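1,4-dihydroxy-2-naphthoyl-CoA hydrolase (Escherichia coli, PDB 4K49) hydrolyses the thioester of 1,4-dihydroxy-2-naphthoyl-CoA to release 1,4-dihydroxy-2-naphthoate in menaquinone biosynthesis, and accepts many other acyl-CoA thioesters. Local coordinates at residues L24-E29 / S58-E63; I65-G70 / S129-A134. All coordinates share one frame; numbering follows the deposited sequence.

In the fold
Two contacts place helix 55-72, the central helix of the hotdog fold, against the curved antiparallel sheet. From the N terminus, the chain runs through helices 9-14 and 20-23 into strand 27-31, makes the hairpin with strand 36-41, and returns as helix 55-72; interaction 1 closes this loop, with 28 residues between its segments. Interaction 2 opens further along the same helix and closes after 58 residues, mostly strand, when strand 125-135 comes back against it. The two loops follow in series and neither nest nor cross. They meet where Phe28 packs on Ile65 and Val68, and Glu63 on Leu131. Both also touch the bound 2,4-dihydroxyphenacyl-CoA.

Interaction 1: L24-E29 / S58-E63; sequences LDIRFE and SVVLAE. With HFQ (2,4-dihydroxyphenacyl coenzyme A), chain F.
Residues 24-29 leave a short helix, turn and enter strand 27-31 beside helix 55-72, coming nearest at Ile26 and Leu61, whose CA atoms are 7.2 Å apart. This is one flank of the long central helix, the sausage of the hotdog fold, and the contact is wholly apolar and buried. Leu24 CD1 meets Val60 CG1 at 3.7 Å, the two side chains crossing at about a right angle. Ile26 straddles two helix residues: its CD1 reaches Val60 CG1 at 4.0 Å, while its other branch, CG2, lies 3.7 Å from Leu61 CD1. Val60 CG1 stands anti to the backbone N (chi1 171°), which brings this one methyl against both Leu24 and Ile26. Between Leu24 and Ile26 the chain closes helix 20-23 with a Schellman motif, Asp25 at positive phi being its C-prime residue; Asp25 also forms a salt bridge with Arg97. Strand 36-41 continues the wall, Met40 touching Ile26. Further along the helix, Glu63, the inferred nucleophile or proton acceptor, points into the active site at the dimer interface. Its OE1 is hydrogen-bonded to His89 NE2 of the second subunit, and Glu63 OE2 lies 3.3 Å from HFQ CB, the methylene between sulfur and ketone.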
# COMPACT_ATOMS: atom_id res chain seq x y z
N LEU A 24 0.91 0.38 -12.28
CA LEU A 24 0.04 1.41 -11.75
C LEU A 24 0.28 2.77 -12.39
O LEU A 24 -0.29 3.77 -11.94
CB LEU A 24 0.17 1.54 -10.22
CG LEU A 24 -0.09 0.28 -9.40
CD1 LEU A 24 -0.08 0.60 -7.92
CD2 LEU A 24 -1.43 -0.33 -9.79
N ASP A 25 1.10 2.79 -13.45
CA ASP A 25 1.42 4.03 -14.17
C ASP A 25 1.98 5.08 -13.21
O ASP A 25 1.64 6.27 -13.28
CB ASP A 25 0.18 4.58 -14.90
CG ASP A 25 0.52 5.72 -15.85
OD1 ASP A 25 1.61 5.69 -16.45
OD2 ASP A 25 -0.30 6.65 -15.98
N ILE A 26 2.82 4.63 -12.29
CA ILE A 26 3.54 5.56 -11.43
C ILE A 26 4.68 6.17 -12.24
O ILE A 26 5.51 5.46 -12.81
CB ILE A 26 4.03 4.88 -10.14
CG1 ILE A 26 2.80 4.47 -9.30
CG2 ILE A 26 4.91 5.83 -9.35
CD1 ILE A 26 3.12 3.68 -8.03
N ARG A 27 4.69 7.50 -12.32
CA ARG A 27 5.65 8.21 -13.16
C ARG A 27 6.46 9.19 -12.34
O ARG A 27 5.91 10.13 -11.76
CB ARG A 27 4.93 8.99 -14.27
CG ARG A 27 4.12 8.14 -15.23
CD ARG A 27 4.98 7.08 -15.89
NE ARG A 27 5.98 7.65 -16.80
CZ ARG A 27 6.97 6.94 -17.35
NH1 ARG A 27 7.08 5.65 -17.08
NH2 ARG A 27 7.84 7.53 -18.16
N PHE A 28 7.77 8.99 -12.31
CA PHE A 28 8.62 9.98 -11.68
C PHE A 28 8.75 11.19 -12.58
O PHE A 28 9.01 11.07 -13.78
CB PHE A 28 9.98 9.37 -11.32
CG PHE A 28 9.88 8.36 -10.23
CD1 PHE A 28 9.48 7.05 -10.51
CD2 PHE A 28 10.16 8.71 -8.91
CE1 PHE A 28 9.36 6.11 -9.50
CE2 PHE A 28 10.04 7.76 -7.89
CZ PHE A 28 9.64 6.47 -8.19
N GLU A 29 8.51 12.36 -11.99
CA GLU A 29 8.44 13.58 -12.78
C GLU A 29 9.51 14.61 -12.40
O GLU A 29 9.81 15.50 -13.19
CB GLU A 29 7.03 14.18 -12.71
CG GLU A 29 5.98 13.32 -13.44
CD GLU A 29 4.58 13.89 -13.39
OE1 GLU A 29 4.44 15.10 -13.12
OE2 GLU A 29 3.61 13.12 -13.61
N SER A 58 -2.26 4.59 -2.42
CA SER A 58 -1.48 5.71 -1.89
C SER A 58 -0.20 5.23 -1.23
O SER A 58 0.89 5.81 -1.42
CB SER A 58 -2.32 6.54 -0.90
OG SER A 58 -3.33 7.25 -1.59
N VAL A 59 -0.29 4.14 -0.48
CA VAL A 59 0.90 3.62 0.17
C VAL A 59 1.86 2.99 -0.85
O VAL A 59 3.07 3.03 -0.66
CB VAL A 59 0.52 2.64 1.30
CG1 VAL A 59 1.78 2.08 1.98
CG2 VAL A 59 -0.36 3.35 2.31
N VAL A 60 1.33 2.45 -1.94
CA VAL A 60 2.23 1.92 -2.97
C VAL A 60 3.06 3.07 -3.54
O VAL A 60 4.30 2.96 -3.71
CB VAL A 60 1.46 1.22 -4.11
CG1 VAL A 60 2.42 0.89 -5.24
CG2 VAL A 60 0.82 -0.08 -3.60
N LEU A 61 2.40 4.18 -3.81
CA LEU A 61 3.11 5.37 -4.29
C LEU A 61 4.16 5.83 -3.28
O LEU A 61 5.30 6.09 -3.64
CB LEU A 61 2.12 6.49 -4.58
CG LEU A 61 2.73 7.80 -5.10
CD1 LEU A 61 3.52 7.62 -6.41
CD2 LEU A 61 1.62 8.81 -5.27
N ALA A 62 3.78 5.93 -2.00
CA ALA A 62 4.72 6.37 -0.98
C ALA A 62 5.91 5.43 -0.86
O ALA A 62 7.07 5.86 -0.81
CB ALA A 62 4.01 6.53 0.36
N GLU A 63 5.65 4.13 -0.80
CA GLU A 63 6.77 3.21 -0.64
C GLU A 63 7.63 3.14 -1.92
O GLU A 63 8.83 2.96 -1.83
CB GLU A 63 6.32 1.81 -0.19
CG GLU A 63 7.52 0.91 0.14
CD GLU A 63 7.23 -0.15 1.17
OE1 GLU A 63 6.18 -0.10 1.84
OE2 GLU A 63 8.06 -1.07 1.30
CB HFQ F . 10.53 -1.90 -0.68
N1A HFQ F . 19.60 -10.30 2.64
O1A HFQ F . 16.42 -12.28 11.50
P1A HFQ F . 15.22 -11.87 10.63
C1B HFQ F . 9.71 -1.71 -2.00
O1B HFQ F . 8.54 -2.19 -2.06
C1D HFQ F . 16.91 -12.83 5.90
S1P HFQ F . 11.25 -3.53 -0.59
C2A HFQ F . 18.62 -11.19 2.43
O2A HFQ F . 13.98 -12.70 11.01
P2A HFQ F . 15.95 -9.22 10.49
C2B HFQ F . 10.28 -1.02 -3.18
O2B HFQ F . 11.68 0.98 -6.53
C2D HFQ F . 17.22 -13.56 7.06
O2D HFQ F . 18.24 -14.54 6.85
C2P HFQ F . 9.93 -4.69 -0.33
N3A HFQ F . 18.00 -11.78 3.46
O3A HFQ F . 14.89 -10.36 10.81
C3B HFQ F . 9.37 -0.43 -4.07
O3B HFQ F . 12.59 -1.52 -2.57
C3D HFQ F . 15.98 -14.23 7.34
O3D HFQ F . 15.85 -15.27 6.33
P3D HFQ F . 15.80 -16.86 6.73
C3P HFQ F . 9.33 -4.74 1.04
C4A HFQ F . 18.35 -11.48 4.74
O4A HFQ F . 15.68 -8.06 11.33
C4B HFQ F . 9.85 0.23 -5.18
C4D HFQ F . 14.98 -13.24 7.05
O4D HFQ F . 15.63 -12.28 6.17
N4P HFQ F . 10.22 -4.92 2.08
C5A HFQ F . 19.36 -10.56 4.99
O5A HFQ F . 17.39 -9.67 10.75
C5B HFQ F . 11.22 0.31 -5.41
C5D HFQ F . 14.57 -12.58 8.29
O5D HFQ F . 15.56 -12.11 9.12
C5P HFQ F . 10.89 -6.15 2.28
O5P HFQ F . 10.67 -7.15 1.50
C6A HFQ F . 20.00 -9.96 3.88
N6A HFQ F . 21.05 -8.99 4.08
O6A HFQ F . 15.77 -8.89 8.97
C6B HFQ F . 12.13 -0.29 -4.53
C6P HFQ F . 11.86 -6.33 3.43
N7A HFQ F . 19.47 -10.47 6.36
O7A HFQ F . 17.31 -17.42 6.73
C7B HFQ F . 11.66 -0.95 -3.43
C7P HFQ F . 11.45 -7.53 4.29
C8A HFQ F . 18.59 -11.30 6.94
O8A HFQ F . 15.21 -17.04 8.04
N8P HFQ F . 12.11 -7.64 5.58
N9A HFQ F . 17.92 -11.92 5.95
O9A HFQ F . 14.98 -17.61 5.67
C9P HFQ F . 13.42 -8.29 5.64
O9P HFQ F . 13.91 -8.71 4.65
CAP HFQ F . 14.09 -8.38 7.00
OAP HFQ F . 13.26 -7.80 7.97
CBP HFQ F . 15.44 -7.66 7.02
CCP HFQ F . 15.86 -7.64 8.42
CDP HFQ F . 16.45 -8.47 6.18
CEP HFQ F . 15.28 -6.29 6.49

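Interaction 2: I65-G70 / S129-A134; sequences IGSVAG and SRLTTA. With HFQ (2,4-dihydroxyphenacyl coenzyme A), chain F.
Leu131 of strand 125-135 pushes one methyl against the backbone of helix 55-72 at Gly66, where the CA atoms of Leu131 and Gly66 are 6.6 Å apart. The dense part of the contact gathers around that methyl: Leu131 CD2 lies 3.5 Å from Gly66 C and 3.4 Å from Ser67 N, so it rests on the peptide link itself. Leu131 CG is anti to the backbone N (chi1 164°), and the side chain reaches from the strand to the helix. Gly66 has no side chain, so CD2 can settle directly on the helix backbone, in the close fit of helix on sheet at the heart of the hotdog fold. Towards the C-terminal end the fit is looser. Gly70 again offers no side chain, yet Thr133 CG2 comes no nearer to the helix segment than the 4.6 Å that separate it from Gly66 O. Gln112 links the two segments, its OE1 paired with Thr133 OG1 and its NE2 with Gly70 O. On the strand's far face, Arg130 is exposed and Thr132 partly so. The ligand lies along another side of the helix. Ser67 CB packs at 3.3 Å from HFQ C7B, a carbon of the dihydroxyphenyl ring, and Val68 CB is 3.8 Å from the ring hydroxyl HFQ O2B. Ser67 OG is hydrogen-bonded to Glu63 O one turn back, and lies 3.3 Å from HFQ CB. No hydrogen bond joins the two segments directly, so helix and strand meet here through van der Waals contact of one methyl on a peptide link, while the polar end of Ser67 is turned to the helix backbone and the bound thioester analogue, beside the inferred catalytic Glu63.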
# COMPACT_ATOMS: atom_id res chain seq x y z
N ILE A 65 8.26 5.71 -4.06
CA ILE A 65 9.12 6.90 -4.12
C ILE A 65 10.18 6.83 -3.02
O ILE A 65 11.38 6.98 -3.30
CB ILE A 65 8.31 8.20 -3.97
CG1 ILE A 65 7.19 8.26 -5.01
CG2 ILE A 65 9.23 9.43 -4.15
CD1 ILE A 65 6.31 9.49 -4.82
N GLY A 66 9.76 6.59 -1.78
CA GLY A 66 10.70 6.54 -0.66
C GLY A 66 11.78 5.47 -0.80
O GLY A 66 12.95 5.71 -0.49
N SER A 67 11.39 4.28 -1.27
CA SER A 67 12.35 3.19 -1.42
C SER A 67 13.38 3.49 -2.51
O SER A 67 14.56 3.20 -2.35
CB SER A 67 11.65 1.87 -1.76
OG SER A 67 10.78 1.43 -0.73
N VAL A 68 12.94 4.05 -3.64
CA VAL A 68 13.92 4.28 -4.69
C VAL A 68 14.78 5.50 -4.35
O VAL A 68 15.96 5.54 -4.67
CB VAL A 68 13.30 4.36 -6.11
CG1 VAL A 68 12.66 5.70 -6.36
CG2 VAL A 68 14.37 4.10 -7.17
N ALA A 69 14.18 6.47 -3.66
CA ALA A 69 14.95 7.59 -3.14
C ALA A 69 16.03 7.04 -2.22
O ALA A 69 17.19 7.47 -2.27
CB ALA A 69 14.08 8.56 -2.40
N GLY A 70 15.65 6.10 -1.37
CA GLY A 70 16.60 5.54 -0.43
C GLY A 70 17.72 4.85 -1.19
O GLY A 70 18.90 5.04 -0.90
N SER A 129 2.63 10.15 4.67
CA SER A 129 3.24 8.85 4.90
C SER A 129 4.68 8.96 5.37
O SER A 129 5.40 9.89 4.99
CB SER A 129 3.19 8.01 3.62
OG SER A 129 3.82 6.76 3.81
N ARG A 130 5.11 7.99 6.17
CA ARG A 130 6.49 7.91 6.61
C ARG A 130 7.00 6.49 6.37
O ARG A 130 6.29 5.52 6.66
CB ARG A 130 6.57 8.28 8.10
CG ARG A 130 7.96 8.42 8.68
CD ARG A 130 7.85 8.99 10.11
NE ARG A 130 7.17 8.07 11.01
CZ ARG A 130 6.01 8.32 11.63
NH1 ARG A 130 5.49 7.41 12.43
NH2 ARG A 130 5.37 9.46 11.43
N LEU A 131 8.20 6.37 5.81
CA LEU A 131 8.74 5.07 5.44
C LEU A 131 10.10 4.92 6.07
O LEU A 131 10.93 5.83 6.00
CB LEU A 131 8.88 4.93 3.91
CG LEU A 131 9.78 3.80 3.40
CD1 LEU A 131 9.20 2.41 3.64
CD2 LEU A 131 10.17 3.99 1.92
N THR A 132 10.32 3.77 6.70
CA THR A 132 11.62 3.44 7.26
C THR A 132 12.21 2.34 6.39
O THR A 132 11.56 1.31 6.15
CB THR A 132 11.50 2.93 8.71
OG1 THR A 132 10.86 3.93 9.52
CG2 THR A 132 12.89 2.64 9.28
N THR A 133 13.43 2.56 5.90
CA THR A 133 14.10 1.53 5.10
C THR A 133 15.24 0.89 5.87
O THR A 133 15.72 1.43 6.88
CB THR A 133 14.68 2.12 3.81
OG1 THR A 133 15.68 3.09 4.14
CG2 THR A 133 13.59 2.78 2.96
N ALA A 134 15.67 -0.27 5.39
CA ALA A 134 16.86 -0.94 5.89
C ALA A 134 17.84 -1.06 4.73
O ALA A 134 17.45 -1.43 3.60
CB ALA A 134 16.52 -2.31 6.44
CB HFQ F . 10.53 -1.90 -0.68
N1A HFQ F . 19.60 -10.30 2.64
O1A HFQ F . 16.42 -12.28 11.50
P1A HFQ F . 15.22 -11.87 10.63
C1B HFQ F . 9.71 -1.71 -2.00
O1B HFQ F . 8.54 -2.19 -2.06
C1D HFQ F . 16.91 -12.83 5.90
S1P HFQ F . 11.25 -3.53 -0.59
C2A HFQ F . 18.62 -11.19 2.43
O2A HFQ F . 13.98 -12.70 11.01
P2A HFQ F . 15.95 -9.22 10.49
C2B HFQ F . 10.28 -1.02 -3.18
O2B HFQ F . 11.68 0.98 -6.53
C2D HFQ F . 17.22 -13.56 7.06
O2D HFQ F . 18.24 -14.54 6.85
C2P HFQ F . 9.93 -4.69 -0.33
N3A HFQ F . 18.00 -11.78 3.46
O3A HFQ F . 14.89 -10.36 10.81
C3B HFQ F . 9.37 -0.43 -4.07
O3B HFQ F . 12.59 -1.52 -2.57
C3D HFQ F . 15.98 -14.23 7.34
O3D HFQ F . 15.85 -15.27 6.33
P3D HFQ F . 15.80 -16.86 6.73
C3P HFQ F . 9.33 -4.74 1.04
C4A HFQ F . 18.35 -11.48 4.74
O4A HFQ F . 15.68 -8.06 11.33
C4B HFQ F . 9.85 0.23 -5.18
C4D HFQ F . 14.98 -13.24 7.05
O4D HFQ F . 15.63 -12.28 6.17
N4P HFQ F . 10.22 -4.92 2.08
C5A HFQ F . 19.36 -10.56 4.99
O5A HFQ F . 17.39 -9.67 10.75
C5B HFQ F . 11.22 0.31 -5.41
C5D HFQ F . 14.57 -12.58 8.29
O5D HFQ F . 15.56 -12.11 9.12
C5P HFQ F . 10.89 -6.15 2.28
O5P HFQ F . 10.67 -7.15 1.50
C6A HFQ F . 20.00 -9.96 3.88
N6A HFQ F . 21.05 -8.99 4.08
O6A HFQ F . 15.77 -8.89 8.97
C6B HFQ F . 12.13 -0.29 -4.53
C6P HFQ F . 11.86 -6.33 3.43
N7A HFQ F . 19.47 -10.47 6.36
O7A HFQ F . 17.31 -17.42 6.73
C7B HFQ F . 11.66 -0.95 -3.43
C7P HFQ F . 11.45 -7.53 4.29
C8A HFQ F . 18.59 -11.30 6.94
O8A HFQ F . 15.21 -17.04 8.04
N8P HFQ F . 12.11 -7.64 5.58
N9A HFQ F . 17.92 -11.92 5.95
O9A HFQ F . 14.98 -17.61 5.67
C9P HFQ F . 13.42 -8.29 5.64
O9P HFQ F . 13.91 -8.71 4.65
CAP HFQ F . 14.09 -8.38 7.00
OAP HFQ F . 13.26 -7.80 7.97
CBP HFQ F . 15.44 -7.66 7.02
CCP HFQ F . 15.86 -7.64 8.42
CDP HFQ F . 16.45 -8.47 6.18
CEP HFQ F . 15.28 -6.29 6.49